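Local atomic coordinates of tungstate ABC transporter, periplasmic tungstate-binding protein (Geobacter sulfurreducens, PDB entry 3LR1), a protein that probably captures tungstate in the periplasm and delivers it to the membrane components of an ABC transporter for uptake. Residues A[9-14]-A[57-62]; A[87-92]-A[166-171]. One frame throughout, in Å; residues are numbered along the deposited sequence.

From the N terminus, strand 6-12 runs through the middle of the first lobe, and its last residues meet strand 57-60 in interaction 1, closing a mainly helical loop of 42 residues. After helix 63-71 and the short strand 75-76 the chain enters the long, broken strand 78-90, and interaction 2 pairs its end with strand 167-171 across a loop of 73 residues. The two loops follow in series, neither nested nor crossed. The centres of the two contacts lie about 23 Å apart, one in each lobe of the two-lobed fold common to periplasmic binding proteins. Strand 197-204 pairs with both strand 57-60 and strand 78-90, so one sheet connects them.

Interaction 1: residues A[9-14]-A[57-62]; sequences MSTTTS and VVFVHA
Strands 9-12 and 57-60 run parallel, their short axes 4.6 Å apart at closest approach and 15° from parallel, with Met9 beside Val57 and Ser10 beside Val58. Ser10 bonds to the residues on either side of its bridge partner Val58: its N donates to Val57 O at 2.9 Å, in the carbonyl plane, and its O accepts Phe59 N at 2.9 Å, almost in line with the C=O bond. Beyond them a side chain takes over, as Thr11 OG1 donates to Phe59 O at 2.7 Å. With OG1 anti to the backbone N (chi1 -165°), the hydroxyl is brought alongside the Phe59 side chain and up to its carbonyl. On the face shared by Met9, Val57 and Phe59, the selenomethionine at position 9 lies alongside Phe59; its SE touches Phe59 CB at 4.1 Å and forms an oblique Met-aromatic contact. The Phe59 ring also meets the ring of Tyr199, on strand 197-204. Ser10 and Val58 share the reverse face, where Ser10 OG sits 3.5 Å from Val58 CG2 while bonding to Ala46 O. Further on, Thr12 CG2 meets Val60 CG1 at 4.2 Å. Thr12 is the N-cap residue of helix 13-18, and its OG1 bonds to Thr15 OG1. These parallel strands belong to the alpha/beta core of a periplasmic-binding-protein lobe. The hydroxyls of Ser10, Thr11 and Thr12, buried among valine, phenylalanine and selenomethionine side chains, each have a hydrogen-bond partner, while the strand-to-helix turn brings the Thr12 side chain to about 4 Å from a bound tungsten ion, consistent with a place in the tungstate site.

Interaction 2: residues A[87-92]-A[166-171]; sequences VIVGPK and AYTLTD
Val87 and Thr170 rise next to each other from the same face of the sheet, with their CG2 methyls 3.7 Å apart; Val89 and Thr168 repeat this two residues on, CG2 to CG2 at 3.6 Å. Thr170 CG2 also reaches Val89 CG1 at 3.9 Å, crossing it at a slant, and so touches both valines. In both threonines OG1 lies anti to the backbone N (-166° in Thr168, -176° in Thr170), which turns the methyl to the valines and the hydroxyl to other partners: Ile119 O for Thr168, Asp171 O for Thr170. A serine in place of Thr170 lacks this methyl, and the loss would probably open a gap beside Val87 CG2 and Val89 CG1. Both pairs are hydrogen-bonded pairs of an antiparallel sheet, the nearly straight Val87 N to Thr170 O bond measuring 2.9 Å. In this second lobe of the periplasmic-binding-protein fold, strand 78-90 lies between strands 167-171 and 186-190, while helix 154-164 covers the threonines. On the reverse face Ile88 and Leu169 form the non-hydrogen-bonded pair, Ile88 CG1 meeting Leu169 CD1 at 3.9 Å, with helix 104-114 packed on Ile88. The Tyr167 ring approaches Gly90 obliquely, CD1 to CA at 3.9 Å. Tyr167 OH bonds to Asp94 OD1 and Ala96 N, which probably helps hold the far end of the ring.

Interaction 1: residues A[9-14]-A[57-62]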
loop_
_atom_site.group_PDB
_atom_site.type_symbol
_atom_site.label_atom_id
_atom_site.label_comp_id
_atom_site.label_asym_id
_atom_site.label_seq_id
_atom_site.Cartn_x
_atom_site.Cartn_y
_atom_site.Cartn_z
HETATM N N MSE A 9 0.642 0.097 -15.718
HETATM C CA MSE A 9 -0.002 -0.163 -14.458
HETATM C C MSE A 9 0.181 1.051 -13.536
HETATM O O MSE A 9 1.311 1.485 -13.240
HETATM C CB MSE A 9 0.607 -1.386 -13.793
HETATM C CG MSE A 9 0.059 -1.714 -12.458
HETATM SE SE MSE A 9 0.896 -3.393 -11.859
HETATM C CE MSE A 9 2.139 -2.518 -10.851
ATOM N N SER A 10 -0.917 1.575 -13.027
ATOM C CA SER A 10 -0.794 2.600 -11.970
ATOM C C SER A 10 -0.838 1.905 -10.620
ATOM O O SER A 10 -1.551 0.903 -10.428
ATOM C CB SER A 10 -1.863 3.697 -12.030
ATOM O OG SER A 10 -3.125 3.153 -11.738
ATOM N N THR A 11 -0.052 2.447 -9.707
ATOM C CA THR A 11 0.068 1.939 -8.325
ATOM C C THR A 11 0.481 3.066 -7.406
ATOM O O THR A 11 0.567 4.244 -7.826
ATOM C CB THR A 11 1.005 0.744 -8.222
ATOM O OG1 THR A 11 0.835 0.064 -6.954
ATOM C CG2 THR A 11 2.445 1.058 -8.476
ATOM N N THR A 12 0.703 2.765 -6.146
ATOM C CA THR A 12 1.157 3.836 -5.282
ATOM C C THR A 12 2.654 3.767 -5.038
ATOM O O THR A 12 3.275 2.702 -5.166
ATOM C CB THR A 12 0.456 3.827 -3.937
ATOM O OG1 THR A 12 0.882 2.693 -3.243
ATOM C CG2 THR A 12 -1.044 3.842 -4.080
ATOM N N THR A 13 3.243 4.945 -4.775
ATOM C CA THR A 13 4.660 5.069 -4.488
ATOM C C THR A 13 5.054 4.142 -3.360
ATOM O O THR A 13 6.133 3.560 -3.360
ATOM C CB THR A 13 5.005 6.491 -4.060
ATOM O OG1 THR A 13 4.754 7.404 -5.162
ATOM C CG2 THR A 13 6.433 6.503 -3.698
ATOM N N SER A 14 4.181 4.049 -2.374
ATOM C CA SER A 14 4.302 3.117 -1.264
ATOM C C SER A 14 4.464 1.609 -1.730
ATOM O O SER A 14 5.369 0.882 -1.305
ATOM C CB SER A 14 3.125 3.428 -0.250
ATOM O OG SER A 14 2.896 4.919 -0.045
ATOM N N VAL A 57 -4.062 -1.134 -16.185
ATOM C CA VAL A 57 -4.283 -1.852 -14.939
ATOM C C VAL A 57 -4.052 -0.934 -13.762
ATOM O O VAL A 57 -3.178 -0.064 -13.822
ATOM C CB VAL A 57 -3.296 -3.030 -14.866
ATOM C CG1 VAL A 57 -3.489 -3.834 -13.580
ATOM C CG2 VAL A 57 -3.510 -3.949 -15.959
ATOM N N VAL A 58 -4.839 -1.112 -12.695
ATOM C CA VAL A 58 -4.673 -0.381 -11.475
ATOM C C VAL A 58 -4.396 -1.372 -10.381
ATOM O O VAL A 58 -5.137 -2.337 -10.252
ATOM C CB VAL A 58 -5.938 0.516 -11.158
ATOM C CG1 VAL A 58 -5.810 1.195 -9.831
ATOM C CG2 VAL A 58 -6.161 1.544 -12.271
ATOM N N PHE A 59 -3.395 -1.091 -9.543
ATOM C CA PHE A 59 -3.021 -2.008 -8.438
ATOM C C PHE A 59 -2.813 -1.187 -7.157
ATOM O O PHE A 59 -1.791 -0.489 -6.996
ATOM C CB PHE A 59 -1.767 -2.785 -8.815
ATOM C CG PHE A 59 -1.251 -3.717 -7.746
ATOM C CD1 PHE A 59 -2.024 -4.686 -7.223
ATOM C CD2 PHE A 59 0.015 -3.606 -7.302
ATOM C CE1 PHE A 59 -1.528 -5.610 -6.288
ATOM C CE2 PHE A 59 0.537 -4.520 -6.355
ATOM C CZ PHE A 59 -0.265 -5.502 -5.856
ATOM N N VAL A 60 -3.773 -1.256 -6.263
ATOM C CA VAL A 60 -3.784 -0.370 -5.102
ATOM C C VAL A 60 -4.339 -1.092 -3.900
ATOM O O VAL A 60 -4.975 -2.121 -4.024
ATOM C CB VAL A 60 -4.622 0.904 -5.322
ATOM C CG1 VAL A 60 -3.969 1.838 -6.415
ATOM C CG2 VAL A 60 -6.065 0.567 -5.645
ATOM N N HIS A 61 -4.120 -0.545 -2.738
ATOM C CA HIS A 61 -4.709 -1.088 -1.511
ATOM C C HIS A 61 -5.557 0.066 -0.993
ATOM O O HIS A 61 -5.071 0.931 -0.309
ATOM C CB HIS A 61 -3.629 -1.541 -0.446
ATOM C CG HIS A 61 -4.248 -2.009 0.834
ATOM N ND1 HIS A 61 -5.336 -2.864 0.859
ATOM C CD2 HIS A 61 -4.025 -1.663 2.123
ATOM C CE1 HIS A 61 -5.734 -3.040 2.111
ATOM N NE2 HIS A 61 -4.960 -2.323 2.894
ATOM N N ALA A 62 -6.851 0.069 -1.295
ATOM C CA ALA A 62 -7.756 1.183 -0.884
ATOM C C ALA A 62 -9.161 0.728 -1.197
ATOM O O ALA A 62 -9.758 1.035 -2.265
ATOM C CB ALA A 62 -7.437 2.441 -1.637
#

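Interaction 2: residues A[87-92]-A[166-171]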
loop_
_atom_site.group_PDB
_atom_site.type_symbol
_atom_site.label_atom_id
_atom_site.label_comp_id
_atom_site.label_asym_id
_atom_site.label_seq_id
_atom_site.Cartn_x
_atom_site.Cartn_y
_atom_site.Cartn_z
ATOM N N VAL A 87 2.521 -2.896 10.575
ATOM C CA VAL A 87 3.261 -2.921 11.831
ATOM C C VAL A 87 3.345 -1.498 12.430
ATOM O O VAL A 87 3.090 -0.498 11.759
ATOM C CB VAL A 87 4.730 -3.503 11.610
ATOM C CG1 VAL A 87 4.752 -5.021 11.095
ATOM C CG2 VAL A 87 5.515 -2.653 10.647
ATOM N N ILE A 88 3.666 -1.397 13.722
ATOM C CA ILE A 88 3.908 -0.114 14.339
ATOM C C ILE A 88 5.419 -0.058 14.625
ATOM O O ILE A 88 6.017 -0.944 15.285
ATOM C CB ILE A 88 3.054 0.174 15.625
ATOM C CG1 ILE A 88 1.541 -0.054 15.337
ATOM C CG2 ILE A 88 3.355 1.648 16.185
ATOM C CD1 ILE A 88 0.591 -0.090 16.515
ATOM N N VAL A 89 6.040 0.989 14.084
ATOM C CA VAL A 89 7.420 1.258 14.293
ATOM C C VAL A 89 7.589 2.515 15.146
ATOM O O VAL A 89 6.718 3.375 15.244
ATOM C CB VAL A 89 8.220 1.421 12.943
ATOM C CG1 VAL A 89 8.245 0.076 12.083
ATOM C CG2 VAL A 89 7.771 2.634 12.150
ATOM N N GLY A 90 8.742 2.587 15.771
ATOM C CA GLY A 90 9.068 3.694 16.626
ATOM C C GLY A 90 10.509 3.618 17.131
ATOM O O GLY A 90 11.242 2.709 16.780
ATOM N N PRO A 91 10.923 4.551 17.958
ATOM C CA PRO A 91 12.279 4.574 18.476
ATOM C C PRO A 91 12.689 3.331 19.232
ATOM O O PRO A 91 11.887 2.776 19.901
ATOM C CB PRO A 91 12.248 5.758 19.412
ATOM C CG PRO A 91 10.896 6.071 19.598
ATOM C CD PRO A 91 10.152 5.678 18.435
ATOM N N LYS A 92 13.921 2.900 19.116
ATOM C CA LYS A 92 14.282 1.611 19.652
ATOM C C LYS A 92 14.179 1.472 21.163
ATOM O O LYS A 92 14.227 0.387 21.676
ATOM C CB LYS A 92 15.622 1.142 19.141
ATOM C CG LYS A 92 16.836 1.714 19.793
ATOM C CD LYS A 92 17.995 0.963 19.270
ATOM C CE LYS A 92 19.307 1.605 19.557
ATOM N NZ LYS A 92 20.237 0.543 19.976
ATOM N N ALA A 166 9.170 9.553 16.457
ATOM C CA ALA A 166 7.736 9.305 16.602
ATOM C C ALA A 166 7.465 7.848 16.254
ATOM O O ALA A 166 8.349 7.112 15.749
ATOM C CB ALA A 166 6.891 10.264 15.688
ATOM N N TYR A 167 6.244 7.423 16.599
ATOM C CA TYR A 167 5.707 6.176 16.157
ATOM C C TYR A 167 4.877 6.422 14.893
ATOM O O TYR A 167 4.405 7.519 14.638
ATOM C CB TYR A 167 4.811 5.582 17.240
ATOM C CG TYR A 167 5.479 5.240 18.531
ATOM C CD1 TYR A 167 5.821 3.918 18.818
ATOM C CD2 TYR A 167 5.684 6.194 19.529
ATOM C CE1 TYR A 167 6.403 3.574 20.029
ATOM C CE2 TYR A 167 6.270 5.833 20.755
ATOM C CZ TYR A 167 6.615 4.526 20.994
ATOM O OH TYR A 167 7.187 4.143 22.228
ATOM N N THR A 168 4.729 5.385 14.093
ATOM C CA THR A 168 3.865 5.418 12.950
ATOM C C THR A 168 3.416 4.000 12.600
ATOM O O THR A 168 4.153 3.008 12.881
ATOM C CB THR A 168 4.533 6.150 11.721
ATOM O OG1 THR A 168 3.498 6.427 10.753
ATOM C CG2 THR A 168 5.642 5.317 11.062
ATOM N N LEU A 169 2.229 3.915 11.989
ATOM C CA LEU A 169 1.695 2.719 11.426
ATOM C C LEU A 169 2.193 2.669 9.985
ATOM O O LEU A 169 2.040 3.638 9.229
ATOM C CB LEU A 169 0.162 2.720 11.478
ATOM C CG LEU A 169 -0.512 1.493 10.919
ATOM C CD1 LEU A 169 -0.428 0.279 11.957
ATOM C CD2 LEU A 169 -1.973 1.836 10.511
ATOM N N THR A 170 2.878 1.575 9.645
ATOM C CA THR A 170 3.460 1.404 8.315
ATOM C C THR A 170 3.189 0.018 7.772
ATOM O O THR A 170 3.090 -0.938 8.518
ATOM C CB THR A 170 5.022 1.702 8.290
ATOM O OG1 THR A 170 5.517 1.601 6.943
ATOM C CG2 THR A 170 5.825 0.744 9.161
ATOM N N ASP A 171 3.047 -0.112 6.442
ATOM C CA ASP A 171 3.102 -1.452 5.855
ATOM C C ASP A 171 4.575 -1.968 6.007
ATOM O O ASP A 171 5.521 -1.175 5.958
ATOM C CB ASP A 171 2.667 -1.409 4.411
ATOM C CG ASP A 171 3.691 -0.774 3.537
ATOM O OD1 ASP A 171 3.759 0.474 3.533
ATOM O OD2 ASP A 171 4.434 -1.547 2.836
#